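Local coordinates for probable N-acetyl-gamma-glutamyl-phosphate reductase, chloroplastic (Arabidopsis thaliana, PDB 1XYG), which probably catalyses the NADPH-dependent reduction of N-acetyl-glutamyl phosphate to N-acetyl-glutamate semialdehyde, a step of arginine biosynthesis in the chloroplast, at residues A[84-89]-A[104-109]; A[144-149]-A[333-338]; A[138-143]-A[155-160]. All blocks are in the same frame, centred on the assembly; numbering follows the deposited sequence.

Contact 1: A[84-89]-A[104-109]; sequences DAVFCC and TALKIV
D84 meets L106 just ahead of the paired strands: methyl CD2 of L106 lies 3.3 Å from the carbonyl O of D84, while the carboxylate of D84 turns to the backbone N of R18. From A85 onward the chains run parallel, A85 opposite K107. A85 CA makes a CA-H...O contact with K107 O, and its small methyl suits the face met by L340 of helix 329-343. V86 is gripped through both backbone polar atoms: its N donates to K107 O (2.9 Å) and its O accepts from V109 N (3.0 Å), both bonds nearly straight. With CG1 of V86 anti to the backbone N (chi1 160°), the other methyl, CG2, stands beside that N, 4.0 Å from CD1 of L106, and the two branched side chains cross obliquely. F87 lies side by side with V109, its CD1 4.0 Å from V109 CB. C88 N closes the ladder on V109 O (3.0 Å). Strand 85-88 is bonded on its other edge to strand 17-22, so it is an inner strand of the parallel Rossmann sheet, joined to 107-110 through helix 95-100 as a beta-alpha-beta unit. Helix 329-343 packs over the face bearing A85, F87 and V109.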
loop_
_atom_site.group_PDB
_atom_site.type_symbol
_atom_site.label_atom_id
_atom_site.label_comp_id
_atom_site.label_asym_id
_atom_site.label_seq_id
_atom_site.Cartn_x
_atom_site.Cartn_y
_atom_site.Cartn_z
ATOM N N ASP A 84 -33.490 -21.785 7.496
ATOM C CA ASP A 84 -33.177 -23.201 7.299
ATOM C C ASP A 84 -31.778 -23.572 7.775
ATOM O O ASP A 84 -31.573 -24.639 8.352
ATOM C CB ASP A 84 -33.326 -23.557 5.821
ATOM C CG ASP A 84 -34.696 -23.204 5.278
ATOM O OD1 ASP A 84 -35.692 -23.775 5.762
ATOM O OD2 ASP A 84 -34.776 -22.350 4.374
ATOM N N ALA A 85 -30.816 -22.698 7.505
ATOM C CA ALA A 85 -29.437 -22.909 7.929
ATOM C C ALA A 85 -28.879 -21.590 8.461
ATOM O O ALA A 85 -29.364 -20.510 8.121
ATOM C CB ALA A 85 -28.591 -23.419 6.763
ATOM N N VAL A 86 -27.851 -21.684 9.292
ATOM C CA VAL A 86 -27.250 -20.502 9.891
ATOM C C VAL A 86 -25.727 -20.463 9.816
ATOM O O VAL A 86 -25.061 -21.489 9.939
ATOM C CB VAL A 86 -27.670 -20.399 11.384
ATOM C CG1 VAL A 86 -26.708 -19.510 12.139
ATOM C CG2 VAL A 86 -29.090 -19.862 11.502
ATOM N N PHE A 87 -25.195 -19.264 9.601
ATOM C CA PHE A 87 -23.757 -19.027 9.571
ATOM C C PHE A 87 -23.512 -18.166 10.802
ATOM O O PHE A 87 -24.153 -17.128 10.975
ATOM C CB PHE A 87 -23.338 -18.231 8.328
ATOM C CG PHE A 87 -23.201 -19.060 7.078
ATOM C CD1 PHE A 87 -22.218 -20.041 6.981
ATOM C CD2 PHE A 87 -24.038 -18.841 5.988
ATOM C CE1 PHE A 87 -22.062 -20.793 5.810
ATOM C CE2 PHE A 87 -23.896 -19.587 4.808
ATOM C CZ PHE A 87 -22.904 -20.566 4.721
ATOM N N CYS A 88 -22.603 -18.586 11.665
ATOM C CA CYS A 88 -22.326 -17.797 12.852
ATOM C C CYS A 88 -20.960 -17.122 12.784
ATOM O O CYS A 88 -19.928 -17.787 12.676
ATOM C CB CYS A 88 -22.416 -18.667 14.106
ATOM S SG CYS A 88 -22.016 -17.746 15.603
ATOM N N CYS A 89 -20.961 -15.795 12.848
ATOM C CA CYS A 89 -19.723 -15.026 12.797
ATOM C C CYS A 89 -19.520 -14.174 14.047
ATOM O O CYS A 89 -19.046 -13.049 13.952
ATOM C CB CYS A 89 -19.709 -14.122 11.558
ATOM S SG CYS A 89 -19.780 -14.989 9.965
ATOM N N THR A 104 -33.247 -27.130 16.924
ATOM C CA THR A 104 -32.652 -28.413 16.523
ATOM C C THR A 104 -32.767 -28.748 15.034
ATOM O O THR A 104 -32.045 -29.609 14.528
ATOM C CB THR A 104 -33.283 -29.577 17.339
ATOM O OG1 THR A 104 -33.227 -29.261 18.737
ATOM C CG2 THR A 104 -32.521 -30.868 17.118
ATOM N N ALA A 105 -33.656 -28.046 14.337
ATOM C CA ALA A 105 -33.885 -28.270 12.911
ATOM C C ALA A 105 -32.945 -27.476 12.019
ATOM O O ALA A 105 -33.031 -27.538 10.798
ATOM C CB ALA A 105 -35.341 -27.931 12.549
ATOM N N LEU A 106 -32.051 -26.722 12.633
ATOM C CA LEU A 106 -31.112 -25.908 11.884
ATOM C C LEU A 106 -29.767 -26.553 11.619
ATOM O O LEU A 106 -29.198 -27.206 12.493
ATOM C CB LEU A 106 -30.862 -24.597 12.623
ATOM C CG LEU A 106 -31.944 -23.524 12.603
ATOM C CD1 LEU A 106 -31.507 -22.355 13.492
ATOM C CD2 LEU A 106 -32.180 -23.064 11.158
ATOM N N LYS A 107 -29.269 -26.375 10.399
ATOM C CA LYS A 107 -27.936 -26.851 10.048
ATOM C C LYS A 107 -27.084 -25.626 10.393
ATOM O O LYS A 107 -27.388 -24.510 9.968
ATOM C CB LYS A 107 -27.835 -27.180 8.555
ATOM C CG LYS A 107 -28.496 -28.498 8.162
ATOM C CD LYS A 107 -27.835 -29.677 8.855
ATOM C CE LYS A 107 -28.449 -31.003 8.434
ATOM N NZ LYS A 107 -28.273 -31.255 6.981
ATOM N N ILE A 108 -26.023 -25.828 11.162
ATOM C CA ILE A 108 -25.200 -24.708 11.598
ATOM C C ILE A 108 -23.712 -24.787 11.280
ATOM O O ILE A 108 -23.065 -25.815 11.487
ATOM C CB ILE A 108 -25.318 -24.509 13.134
ATOM C CG1 ILE A 108 -26.786 -24.379 13.542
ATOM C CG2 ILE A 108 -24.538 -23.270 13.564
ATOM C CD1 ILE A 108 -27.010 -24.507 15.035
ATOM N N VAL A 109 -23.175 -23.684 10.775
ATOM C CA VAL A 109 -21.755 -23.601 10.498
ATOM C C VAL A 109 -21.233 -22.426 11.310
ATOM O O VAL A 109 -21.520 -21.264 11.013
ATOM C CB VAL A 109 -21.443 -23.386 8.999
ATOM C CG1 VAL A 109 -19.953 -23.044 8.830
ATOM C CG2 VAL A 109 -21.750 -24.673 8.220
#

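Contact 2: A[144-149]-A[333-338]; sequences LTEILR and SGQALQ
Q338 reaches across to E146, and its NE2 donates to OE2 at 2.8 Å in a nearly straight bond. The acceptor lies in the amide plane of Q338, but the carboxylate is met from above its own plane, the two flat groups being turned 71° apart. Q338 has CG anti to the backbone N (chi1 -164°) and stays extended beyond it, which carries the amide from helix 333-338 across to helix 145-149. On the way it passes T145, whose CG2 lies 3.3 Å from NE2. T145 also slides past Q335, with OG1 3.6 Å from Q335 CG. The side chain of Q335 bends at chi2 and brings OE1 to within 3.7 Å of CD1 of L144, the N-cap residue.

A second shell fixes these groups. K330 binds E146 OE1 as a salt bridge and also donates to OE1 of both Q335 and Q338, so one ammonium ties the three side chains together. Q338 NE2 has a further acceptor in E348, Q338 OE1 a further donor in N304, T145 OG1 pairs with N339, and Q335 NE2 meets T166 of helix 163-177. A leucine in place of Q338 would probably leave E146 OE2 without this amide donor and deprive N304 and K330 of this acceptor, within a buried setting.

The axes of the short segments 145-149 and 333-338 come within 11.4 Å of each other at 26°, a spacing bridged here by long polar side chains. Glutamine suits the site because one amide can donate to carboxylates while its carbonyl oxygen accepts from an ammonium and another amide. The side chain of Q335 is about 8 Å from that of C163, the probable active-site cysteine. The negative charge of buried E146 is likely to be stabilised by K330 and the amide of Q338.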
loop_
_atom_site.group_PDB
_atom_site.type_symbol
_atom_site.label_atom_id
_atom_site.label_comp_id
_atom_site.label_asym_id
_atom_site.label_seq_id
_atom_site.Cartn_x
_atom_site.Cartn_y
_atom_site.Cartn_z
ATOM N N LEU A 144 -12.805 -28.777 7.801
ATOM C CA LEU A 144 -11.728 -28.702 6.812
ATOM C C LEU A 144 -12.236 -29.594 5.673
ATOM O O LEU A 144 -11.898 -30.781 5.575
ATOM C CB LEU A 144 -10.408 -29.230 7.399
ATOM C CG LEU A 144 -9.171 -29.072 6.498
ATOM C CD1 LEU A 144 -9.044 -27.628 6.033
ATOM C CD2 LEU A 144 -7.919 -29.497 7.259
ATOM N N THR A 145 -13.059 -28.993 4.821
ATOM C CA THR A 145 -13.722 -29.680 3.719
ATOM C C THR A 145 -13.011 -30.810 2.970
ATOM O O THR A 145 -13.506 -31.941 2.963
ATOM C CB THR A 145 -14.263 -28.663 2.694
ATOM O OG1 THR A 145 -14.710 -27.486 3.386
ATOM C CG2 THR A 145 -15.456 -29.270 1.948
ATOM N N GLU A 146 -11.873 -30.530 2.344
ATOM C CA GLU A 146 -11.170 -31.566 1.587
ATOM C C GLU A 146 -10.717 -32.770 2.407
ATOM O O GLU A 146 -10.485 -33.844 1.857
ATOM C CB GLU A 146 -9.961 -30.972 0.853
ATOM C CG GLU A 146 -10.303 -30.007 -0.271
ATOM C CD GLU A 146 -10.849 -28.670 0.227
ATOM O OE1 GLU A 146 -10.651 -28.335 1.422
ATOM O OE2 GLU A 146 -11.459 -27.942 -0.582
ATOM N N ILE A 147 -10.592 -32.601 3.716
ATOM C CA ILE A 147 -10.153 -33.691 4.579
ATOM C C ILE A 147 -11.307 -34.454 5.255
ATOM O O ILE A 147 -11.307 -35.687 5.289
ATOM C CB ILE A 147 -9.204 -33.165 5.695
ATOM C CG1 ILE A 147 -8.049 -32.358 5.086
ATOM C CG2 ILE A 147 -8.655 -34.322 6.502
ATOM C CD1 ILE A 147 -7.061 -33.165 4.284
ATOM N N LEU A 148 -12.284 -33.729 5.798
ATOM C CA LEU A 148 -13.400 -34.378 6.495
ATOM C C LEU A 148 -14.739 -34.285 5.760
ATOM O O LEU A 148 -15.804 -34.358 6.375
ATOM C CB LEU A 148 -13.531 -33.782 7.903
ATOM C CG LEU A 148 -12.301 -33.931 8.810
ATOM C CD1 LEU A 148 -12.490 -33.166 10.107
ATOM C CD2 LEU A 148 -12.073 -35.401 9.103
ATOM N N ARG A 149 -14.675 -34.136 4.443
ATOM C CA ARG A 149 -15.870 -34.019 3.625
ATOM C C ARG A 149 -17.002 -34.971 4.034
ATOM O O ARG A 149 -18.121 -34.531 4.318
ATOM C CB ARG A 149 -15.531 -34.262 2.156
ATOM C CG ARG A 149 -16.580 -33.684 1.230
ATOM C CD ARG A 149 -16.482 -34.285 -0.126
ATOM N NE ARG A 149 -15.098 -34.527 -0.508
ATOM C CZ ARG A 149 -14.258 -33.605 -0.958
ATOM N NH1 ARG A 149 -14.648 -32.343 -1.091
ATOM N NH2 ARG A 149 -13.033 -33.963 -1.310
ATOM N N SER A 333 -15.063 -17.476 5.397
ATOM C CA SER A 333 -16.390 -17.543 4.813
ATOM C C SER A 333 -16.542 -18.429 3.583
ATOM O O SER A 333 -17.607 -19.017 3.370
ATOM C CB SER A 333 -16.879 -16.127 4.522
ATOM O OG SER A 333 -16.939 -15.374 5.723
ATOM N N GLY A 334 -15.493 -18.523 2.771
ATOM C CA GLY A 334 -15.557 -19.371 1.590
ATOM C C GLY A 334 -15.672 -20.830 1.993
ATOM O O GLY A 334 -16.502 -21.571 1.468
ATOM N N GLN A 335 -14.840 -21.252 2.937
ATOM C CA GLN A 335 -14.886 -22.631 3.399
ATOM C C GLN A 335 -16.204 -22.895 4.128
ATOM O O GLN A 335 -16.769 -23.984 4.027
ATOM C CB GLN A 335 -13.703 -22.920 4.327
ATOM C CG GLN A 335 -13.669 -24.349 4.843
ATOM C CD GLN A 335 -12.255 -24.841 5.063
ATOM O OE1 GLN A 335 -11.801 -25.782 4.403
ATOM N NE2 GLN A 335 -11.543 -24.205 5.988
ATOM N N ALA A 336 -16.690 -21.895 4.860
ATOM C CA ALA A 336 -17.945 -22.026 5.589
ATOM C C ALA A 336 -19.067 -22.381 4.608
ATOM O O ALA A 336 -19.874 -23.284 4.861
ATOM C CB ALA A 336 -18.270 -20.722 6.315
ATOM N N LEU A 337 -19.111 -21.666 3.487
ATOM C CA LEU A 337 -20.123 -21.906 2.474
ATOM C C LEU A 337 -19.876 -23.257 1.813
ATOM O O LEU A 337 -20.821 -23.985 1.497
ATOM C CB LEU A 337 -20.099 -20.797 1.421
ATOM C CG LEU A 337 -21.106 -20.941 0.273
ATOM C CD1 LEU A 337 -22.515 -21.067 0.826
ATOM C CD2 LEU A 337 -21.001 -19.739 -0.649
ATOM N N GLN A 338 -18.603 -23.585 1.606
ATOM C CA GLN A 338 -18.232 -24.859 0.998
ATOM C C GLN A 338 -18.827 -25.984 1.838
ATOM O O GLN A 338 -19.335 -26.965 1.306
ATOM C CB GLN A 338 -16.708 -25.007 0.946
ATOM C CG GLN A 338 -16.210 -26.111 0.006
ATOM C CD GLN A 338 -14.692 -26.184 -0.068
ATOM O OE1 GLN A 338 -14.001 -25.187 0.149
ATOM N NE2 GLN A 338 -14.168 -27.361 -0.388
#

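Contact 3: A[138-143]-A[155-160]; sequences KEVVYG and ARLVAN
V140 and L157 pack where the two chains begin to run together: CG2 of V140 presses on CD2 of L157 at 3.4 Å, tighter than usual for two methyl carbons. From CB, 4.1 Å from L157 O, the side chain of V140 forks. CG1, anti to the backbone N (chi1 178°), reaches CB of A159 at 3.6 Å, while CG2 takes the leucine. A branched residue thus fills the space beside two neighbours at once.

V141 points to the other side, its CG2 lying 3.5 Å from CB of A155. The backbones are joined in parallel register, V141 with V158 and Y142 with A159. V141 N donates to L157 O (3.3 Å), V141 O accepts from A159 N, and G143 N closes the set on A159 O at 2.8 Å. A glycine suits G143's place, because a CB there would run into CG1 of V158, which lies 3.6 Å from G143 CA.

At the exposed end, E139 and R156 form only a long salt bridge, OE2 to NE 3.8 Å, with their flat groups almost perpendicular. Water does much of the joining: one molecule donates to OE2 of E139 and accepts from NE of R156, a second links E139 OE1 to R156 NH2, and a third ties the backbone O and OE2 of E139 to R156 N. R156 NH1 turns instead to the backbone O of L106.

Strand 141-142, helix 145-153 and strand 157-159 make a beta-alpha-beta unit, with 141-142 the outermost strand at this side of the parallel sheet. Strand 157-159 then leads through N160 toward C163, the probable catalytic cysteine, as expected of a Rossmann domain in the semialdehyde dehydrogenase family.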
loop_
_atom_site.group_PDB
_atom_site.type_symbol
_atom_site.label_atom_id
_atom_site.label_comp_id
_atom_site.label_asym_id
_atom_site.label_seq_id
_atom_site.Cartn_x
_atom_site.Cartn_y
_atom_site.Cartn_z
ATOM N N LYS A 138 -19.387 -32.786 21.409
ATOM C CA LYS A 138 -19.065 -34.091 20.856
ATOM C C LYS A 138 -19.742 -34.471 19.554
ATOM O O LYS A 138 -19.397 -35.490 18.953
ATOM C CB LYS A 138 -19.270 -35.212 21.876
ATOM C CG LYS A 138 -20.221 -35.006 23.016
ATOM C CD LYS A 138 -19.792 -36.017 24.077
ATOM C CE LYS A 138 -20.810 -36.304 25.148
ATOM N NZ LYS A 138 -20.127 -36.990 26.280
ATOM N N GLU A 139 -20.692 -33.666 19.099
ATOM C CA GLU A 139 -21.348 -33.979 17.839
ATOM C C GLU A 139 -20.864 -33.025 16.743
ATOM O O GLU A 139 -21.309 -33.095 15.598
ATOM C CB GLU A 139 -22.865 -33.906 17.986
ATOM C CG GLU A 139 -23.440 -32.523 18.115
ATOM C CD GLU A 139 -24.950 -32.551 18.036
ATOM O OE1 GLU A 139 -25.597 -32.974 19.024
ATOM O OE2 GLU A 139 -25.485 -32.165 16.974
ATOM N N VAL A 140 -19.929 -32.151 17.104
ATOM C CA VAL A 140 -19.370 -31.179 16.172
ATOM C C VAL A 140 -18.318 -31.787 15.252
ATOM O O VAL A 140 -17.484 -32.579 15.686
ATOM C CB VAL A 140 -18.708 -30.001 16.922
ATOM C CG1 VAL A 140 -18.096 -29.024 15.919
ATOM C CG2 VAL A 140 -19.732 -29.303 17.805
ATOM N N VAL A 141 -18.366 -31.400 13.978
ATOM C CA VAL A 141 -17.403 -31.869 12.982
ATOM C C VAL A 141 -16.543 -30.698 12.490
ATOM O O VAL A 141 -17.066 -29.639 12.137
ATOM C CB VAL A 141 -18.111 -32.505 11.759
ATOM C CG1 VAL A 141 -17.082 -32.844 10.673
ATOM C CG2 VAL A 141 -18.867 -33.761 12.186
ATOM N N TYR A 142 -15.226 -30.898 12.476
ATOM C CA TYR A 142 -14.277 -29.877 12.025
ATOM C C TYR A 142 -14.454 -29.665 10.521
ATOM O O TYR A 142 -14.325 -30.602 9.731
ATOM C CB TYR A 142 -12.849 -30.333 12.328
ATOM C CG TYR A 142 -11.786 -29.267 12.161
ATOM C CD1 TYR A 142 -11.816 -28.096 12.923
ATOM C CD2 TYR A 142 -10.730 -29.444 11.267
ATOM C CE1 TYR A 142 -10.811 -27.131 12.801
ATOM C CE2 TYR A 142 -9.720 -28.484 11.136
ATOM C CZ TYR A 142 -9.767 -27.335 11.908
ATOM O OH TYR A 142 -8.758 -26.403 11.807
ATOM N N GLY A 143 -14.735 -28.424 10.132
ATOM C CA GLY A 143 -14.983 -28.117 8.730
ATOM C C GLY A 143 -13.867 -27.984 7.700
ATOM O O GLY A 143 -13.972 -27.147 6.805
ATOM N N ALA A 155 -23.218 -33.816 9.223
ATOM C CA ALA A 155 -23.163 -33.112 10.501
ATOM C C ALA A 155 -24.231 -32.028 10.542
ATOM O O ALA A 155 -24.638 -31.509 9.504
ATOM C CB ALA A 155 -21.792 -32.491 10.701
ATOM N N ARG A 156 -24.691 -31.700 11.743
ATOM C CA ARG A 156 -25.699 -30.654 11.911
ATOM C C ARG A 156 -24.973 -29.370 12.293
ATOM O O ARG A 156 -25.324 -28.277 11.849
ATOM C CB ARG A 156 -26.695 -31.025 13.017
ATOM C CG ARG A 156 -27.825 -30.007 13.179
ATOM C CD ARG A 156 -28.798 -30.384 14.287
ATOM N NE ARG A 156 -28.314 -30.011 15.614
ATOM C CZ ARG A 156 -28.339 -28.771 16.099
ATOM N NH1 ARG A 156 -28.828 -27.776 15.367
ATOM N NH2 ARG A 156 -27.884 -28.528 17.319
ATOM N N LEU A 157 -23.953 -29.522 13.131
ATOM C CA LEU A 157 -23.154 -28.397 13.594
ATOM C C LEU A 157 -21.700 -28.584 13.174
ATOM O O LEU A 157 -21.036 -29.552 13.570
ATOM C CB LEU A 157 -23.236 -28.271 15.117
ATOM C CG LEU A 157 -22.367 -27.171 15.747
ATOM C CD1 LEU A 157 -22.849 -25.793 15.281
ATOM C CD2 LEU A 157 -22.425 -27.272 17.265
ATOM N N VAL A 158 -21.209 -27.655 12.362
ATOM C CA VAL A 158 -19.837 -27.721 11.892
ATOM C C VAL A 158 -19.022 -26.542 12.393
ATOM O O VAL A 158 -19.473 -25.397 12.352
ATOM C CB VAL A 158 -19.769 -27.761 10.343
ATOM C CG1 VAL A 158 -18.322 -27.551 9.874
ATOM C CG2 VAL A 158 -20.276 -29.106 9.838
ATOM N N ALA A 159 -17.825 -26.838 12.890
ATOM C CA ALA A 159 -16.923 -25.804 13.379
ATOM C C ALA A 159 -16.008 -25.470 12.210
ATOM O O ALA A 159 -15.154 -26.280 11.835
ATOM C CB ALA A 159 -16.105 -26.327 14.564
ATOM N N ASN A 160 -16.203 -24.301 11.614
ATOM C CA ASN A 160 -15.382 -23.894 10.482
ATOM C C ASN A 160 -13.975 -23.592 10.986
ATOM O O ASN A 160 -13.798 -22.816 11.927
ATOM C CB ASN A 160 -15.982 -22.658 9.803
ATOM C CG ASN A 160 -15.587 -22.557 8.338
ATOM O OD1 ASN A 160 -15.763 -23.503 7.573
ATOM N ND2 ASN A 160 -15.050 -21.413 7.942
HETATM O O HOH W 1 -28.284 -31.433 18.764
HETATM O O HOH W 2 -23.624 -32.158 14.454
HETATM O O HOH W 3 -28.024 -32.937 16.577
#

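Contacts 1 and 3 belong to one parallel sheet: strands 107-110 and 157-159 are neighbours in it, with I108 probably hydrogen-bonded to R156 and V158. Contact 1 is in the buried inner part and almost wholly apolar outside its backbone ladder, whereas contact 3 lies at the sheet's margin and ends in a hydrated ion pair. Contact 2 is also buried but joins two helices by polar and charged side chains. Its two helices both pack on the sheet: 145-153 is the connection within contact 3, and 329-343, from the chain's C-terminal part, meets F87 and V109 of contact 1 through A336 and N160 of contact 3 through Q335 and A336.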